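Local coordinates for protein Cys-Gly metallodipeptidase DUG1 (Saccharomyces cerevisiae, PDB 4G1P) that hydrolyses the dipeptide Cys-Gly as a zinc- or manganese-dependent homodimeric peptidase and serves as the catalytic component of the glutathione-degrading complex, at residues A[347-350]-A[351-355]; A[355-358]-A[359-363]. All coordinates share one frame; numbering follows the deposited sequence.

Overall arrangement
Contact 1 (347-350 with 351-355) covers the end region of strand 340-349 and the turn after it, and contact 2 (355-358 with 359-363) is the first part of helix 355-371. Their centres lie about 10 Å apart and they share Ser355. They also pack on each other: CD2 of Leu358 is 3.7 Å from both CG2 of Thr349 and CE of Met353, and CD1 of Ile347 is 3.7 Å from CG2 of Val362. Contact 1 reaches the active site through Arg348, which binds the cysteine and whose side chain is about 8 Å from a zinc ion. Contact 2 stands back from the site: the side chain of Ser355 is about 12 Å from the cysteine.

Contact 1 (A[347-350]-A[351-355]). With CYS (cysteine), chain E.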
loop_
_atom_site.group_PDB
_atom_site.type_symbol
_atom_site.label_atom_id
_atom_site.label_comp_id
_atom_site.label_asym_id
_atom_site.label_seq_id
_atom_site.Cartn_x
_atom_site.Cartn_y
_atom_site.Cartn_z
ATOM N N ILE A 347 -12.571 -7.524 -13.425
ATOM C CA ILE A 347 -13.657 -8.432 -13.734
ATOM C C ILE A 347 -13.185 -9.506 -14.709
ATOM O O ILE A 347 -12.582 -9.212 -15.749
ATOM C CB ILE A 347 -14.863 -7.686 -14.317
ATOM C CG1 ILE A 347 -15.353 -6.608 -13.327
ATOM C CG2 ILE A 347 -15.969 -8.668 -14.641
ATOM C CD1 ILE A 347 -16.479 -5.711 -13.853
ATOM N N ARG A 348 -13.431 -10.760 -14.350
ATOM C CA ARG A 348 -13.167 -11.868 -15.256
ATOM C C ARG A 348 -14.339 -12.015 -16.208
ATOM O O ARG A 348 -15.463 -12.261 -15.786
ATOM C CB ARG A 348 -12.940 -13.158 -14.471
ATOM C CG ARG A 348 -11.685 -13.134 -13.590
ATOM C CD ARG A 348 -10.400 -13.159 -14.402
ATOM N NE ARG A 348 -9.244 -12.891 -13.557
ATOM C CZ ARG A 348 -7.971 -12.963 -13.949
ATOM N NH1 ARG A 348 -7.651 -13.342 -15.187
ATOM N NH2 ARG A 348 -7.007 -12.676 -13.078
ATOM N N THR A 349 -14.086 -11.843 -17.496
ATOM C CA THR A 349 -15.175 -11.882 -18.461
ATOM C C THR A 349 -15.407 -13.271 -19.057
ATOM O O THR A 349 -14.493 -14.080 -19.175
ATOM C CB THR A 349 -14.955 -10.871 -19.580
ATOM O OG1 THR A 349 -13.834 -11.277 -20.358
ATOM C CG2 THR A 349 -14.670 -9.494 -18.995
ATOM N N VAL A 350 -16.655 -13.532 -19.416
ATOM C CA VAL A 350 -17.055 -14.785 -20.025
ATOM C C VAL A 350 -17.890 -14.444 -21.241
ATOM O O VAL A 350 -18.262 -13.284 -21.429
ATOM C CB VAL A 350 -17.919 -15.589 -19.063
ATOM C CG1 VAL A 350 -17.131 -15.935 -17.799
ATOM C CG2 VAL A 350 -19.178 -14.812 -18.732
ATOM N N PRO A 351 -18.187 -15.439 -22.091
ATOM C CA PRO A 351 -19.175 -15.120 -23.126
ATOM C C PRO A 351 -20.561 -14.908 -22.492
ATOM O O PRO A 351 -20.908 -15.584 -21.522
ATOM C CB PRO A 351 -19.154 -16.362 -24.013
ATOM C CG PRO A 351 -18.653 -17.456 -23.117
ATOM C CD PRO A 351 -17.651 -16.805 -22.241
ATOM N N ASP A 352 -21.332 -13.963 -23.018
ATOM C CA ASP A 352 -20.914 -13.167 -24.163
ATOM C C ASP A 352 -20.705 -11.713 -23.770
ATOM O O ASP A 352 -21.340 -10.832 -24.335
ATOM C CB ASP A 352 -21.978 -13.227 -25.266
ATOM C CG ASP A 352 -22.568 -14.624 -25.448
ATOM O OD1 ASP A 352 -21.796 -15.593 -25.631
ATOM O OD2 ASP A 352 -23.811 -14.750 -25.394
ATOM N N MET A 353 -19.816 -11.452 -22.813
ATOM C CA MET A 353 -19.600 -10.084 -22.334
ATOM C C MET A 353 -18.768 -9.243 -23.307
ATOM O O MET A 353 -17.669 -9.636 -23.683
ATOM C CB MET A 353 -18.942 -10.112 -20.954
ATOM C CG MET A 353 -19.808 -10.751 -19.899
ATOM S SD MET A 353 -18.929 -11.157 -18.382
ATOM C CE MET A 353 -18.411 -9.517 -17.860
ATOM N N ASP A 354 -19.297 -8.098 -23.729
ATOM C CA ASP A 354 -18.537 -7.183 -24.580
ATOM C C ASP A 354 -17.668 -6.263 -23.721
ATOM O O ASP A 354 -18.151 -5.682 -22.746
ATOM C CB ASP A 354 -19.478 -6.353 -25.465
ATOM C CG ASP A 354 -18.734 -5.323 -26.317
ATOM O OD1 ASP A 354 -17.723 -5.671 -26.962
ATOM O OD2 ASP A 354 -19.155 -4.148 -26.331
ATOM N N SER A 355 -16.395 -6.132 -24.089
ATOM C CA SER A 355 -15.441 -5.341 -23.317
ATOM C C SER A 355 -15.946 -3.914 -23.127
ATOM O O SER A 355 -16.137 -3.455 -21.990
ATOM C CB SER A 355 -14.069 -5.335 -24.000
ATOM O OG SER A 355 -13.086 -4.688 -23.202
HETATM N N CYS E . -2.141 -12.527 -15.247
HETATM C CA CYS E . -3.302 -11.659 -15.206
HETATM C C CYS E . -4.543 -12.504 -14.908
HETATM O O CYS E . -4.830 -13.476 -15.605
HETATM C CB CYS E . -3.439 -10.875 -16.513
HETATM S SG CYS E . -4.794 -9.742 -16.545
#
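Met353 folds back over the end of the strand and packs on Thr349, Val350 and Ile347. The turn is closed by Met353 N, which donates to Val350 O at 2.8 Å. This bond is nearly straight (168°) and lies in the carbonyl plane. The peptide bond between Pro351 and Asp352 is cis, a non-prolyl cis bond, and probably helps the chain turn. The thioether of Met353 adds a second link: Val350 N points at SD in a weak hydrogen bond of 3.4 Å. The Met353 chain bends at its last torsion (chi3 62°), which brings CE to 3.9 Å from Thr349 CG2. CE also meets Ile347 CG2 at 4.1 Å, and these two side chains cross at about a right angle. CG2 of Val350 also touches SD, at 3.7 Å. This buried half contrasts with the outer half of the turn, where Asp352 and Asp354 are exposed. The Asp354 carboxylate caps the following helix at Lys357 N. The Arg348 side chain leaves the strand away from 351-355, and its guanidinium reaches the cysteine. Its NH1 donates to atom O of the bound cysteine at 2.9 Å, and this O lies at the guanidinium edge, near its plane. NH1 has a weak bond to Ser422, and NH2 hydrogen-bonds Ser234 of the second subunit, which probably helps hold Arg348 in place. The strand runs beside 210-226, with backbone bonds from Ile347 to Asn219 and from Thr349 to Gly217. Leu358 of helix 355-371 packs on Ile347, Thr349 and Met353, while Tyr389 of strand 378-391 touches Thr349 and Pro351.

Contact 2 (A[355-358]-A[359-363]); sequences SEKL and TSLVQ
The backbone from Ser355 to Gln363 is regular alpha helix, with i to i+4 bonds such as Thr359 N to Ser355 O at 3.0 Å and Leu361 N to Lys357 O at 2.8 Å. Side chains one turn apart meet on two sides of it. On the buried side, the CG of Leu358 stands anti to its N (chi1 175°), which carries CD1 to 4.1 Å from CG2 of Val362. Both residues pack on Ile347 of strand 340-349 and Tyr221 of strand 210-226. Helix and sheet here probably belong to the lid domain of this M20 peptidase. On the more exposed side, Lys357 runs out extended and bends only at its last torsion (chi4 -100°). That bend brings NZ back to 3.9 Å from CD1 of Leu361, and CG of Lys357 is 4.1 Å from the same CD1. Leu361 also packs on Met270 and Ile264. With an alanine here in place of Leu361, the Lys357 chain is likely to lose its apolar neighbour, and a gap would probably open beside Met270 and Ile264. Thr359 OG1 lies 3.4 Å from Ser355 O, but its stronger partner is the hydroxyl of Tyr221. The helix is thus amphipathic: Leu358 and Val362 pack against the sheet, the hydroxyls of Ser355 and Thr359 bond to Asp386 and Tyr221 of its strands, and the charged Glu356 and Lys357 lie on the exposed side.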
loop_
_atom_site.group_PDB
_atom_site.type_symbol
_atom_site.label_atom_id
_atom_site.label_comp_id
_atom_site.label_asym_id
_atom_site.label_seq_id
_atom_site.Cartn_x
_atom_site.Cartn_y
_atom_site.Cartn_z
ATOM N N SER A 355 -16.395 -6.132 -24.089
ATOM C CA SER A 355 -15.441 -5.341 -23.317
ATOM C C SER A 355 -15.946 -3.914 -23.127
ATOM O O SER A 355 -16.137 -3.455 -21.990
ATOM C CB SER A 355 -14.069 -5.335 -24.000
ATOM O OG SER A 355 -13.086 -4.688 -23.202
ATOM N N GLU A 356 -16.171 -3.241 -24.255
ATOM C CA GLU A 356 -16.715 -1.885 -24.302
ATOM C C GLU A 356 -17.926 -1.678 -23.396
ATOM O O GLU A 356 -17.900 -0.840 -22.493
ATOM C CB GLU A 356 -17.127 -1.559 -25.730
ATOM C CG GLU A 356 -16.643 -0.221 -26.232
ATOM C CD GLU A 356 -15.233 -0.292 -26.764
ATOM O OE1 GLU A 356 -14.602 -1.359 -26.596
ATOM O OE2 GLU A 356 -14.761 0.708 -27.358
ATOM N N LYS A 357 -18.990 -2.439 -23.643
ATOM C CA LYS A 357 -20.207 -2.308 -22.846
ATOM C C LYS A 357 -19.951 -2.512 -21.349
ATOM O O LYS A 357 -20.524 -1.817 -20.510
ATOM C CB LYS A 357 -21.309 -3.256 -23.338
ATOM C CG LYS A 357 -22.666 -2.990 -22.666
ATOM C CD LYS A 357 -23.800 -3.833 -23.263
ATOM C CE LYS A 357 -25.142 -3.617 -22.533
ATOM N NZ LYS A 357 -25.479 -4.701 -21.539
ATOM N N LEU A 358 -19.090 -3.467 -21.025
ATOM C CA LEU A 358 -18.792 -3.772 -19.641
ATOM C C LEU A 358 -18.177 -2.549 -18.984
ATOM O O LEU A 358 -18.542 -2.173 -17.871
ATOM C CB LEU A 358 -17.832 -4.951 -19.547
ATOM C CG LEU A 358 -17.371 -5.255 -18.127
ATOM C CD1 LEU A 358 -18.544 -5.526 -17.251
ATOM C CD2 LEU A 358 -16.451 -6.423 -18.111
ATOM N N THR A 359 -17.248 -1.926 -19.696
ATOM C CA THR A 359 -16.589 -0.732 -19.211
ATOM C C THR A 359 -17.571 0.419 -18.994
ATOM O O THR A 359 -17.485 1.147 -17.996
ATOM C CB THR A 359 -15.483 -0.317 -20.173
ATOM O OG1 THR A 359 -14.407 -1.247 -20.048
ATOM C CG2 THR A 359 -14.976 1.087 -19.867
ATOM N N SER A 360 -18.509 0.580 -19.920
ATOM C CA SER A 360 -19.532 1.589 -19.753
ATOM C C SER A 360 -20.354 1.277 -18.525
ATOM O O SER A 360 -20.631 2.165 -17.714
ATOM C CB SER A 360 -20.437 1.657 -20.972
ATOM O OG SER A 360 -19.738 2.209 -22.069
ATOM N N LEU A 361 -20.738 0.016 -18.376
ATOM C CA LEU A 361 -21.587 -0.355 -17.255
ATOM C C LEU A 361 -20.866 -0.073 -15.951
ATOM O O LEU A 361 -21.476 0.370 -14.984
ATOM C CB LEU A 361 -21.973 -1.823 -17.331
ATOM C CG LEU A 361 -22.926 -2.175 -18.468
ATOM C CD1 LEU A 361 -22.987 -3.702 -18.659
ATOM C CD2 LEU A 361 -24.319 -1.577 -18.222
ATOM N N VAL A 362 -19.558 -0.327 -15.950
ATOM C CA VAL A 362 -18.735 -0.179 -14.765
ATOM C C VAL A 362 -18.611 1.298 -14.394
ATOM O O VAL A 362 -18.760 1.666 -13.234
ATOM C CB VAL A 362 -17.353 -0.815 -14.973
ATOM C CG1 VAL A 362 -16.369 -0.316 -13.931
ATOM C CG2 VAL A 362 -17.459 -2.332 -14.917
ATOM N N GLN A 363 -18.362 2.135 -15.392
ATOM C CA GLN A 363 -18.312 3.573 -15.204
ATOM C C GLN A 363 -19.651 4.146 -14.748
ATOM O O GLN A 363 -19.722 4.958 -13.814
ATOM C CB GLN A 363 -17.889 4.240 -16.503
ATOM C CG GLN A 363 -16.415 4.126 -16.785
ATOM C CD GLN A 363 -16.073 4.510 -18.200
ATOM O OE1 GLN A 363 -16.955 4.606 -19.050
ATOM N NE2 GLN A 363 -14.792 4.740 -18.465
#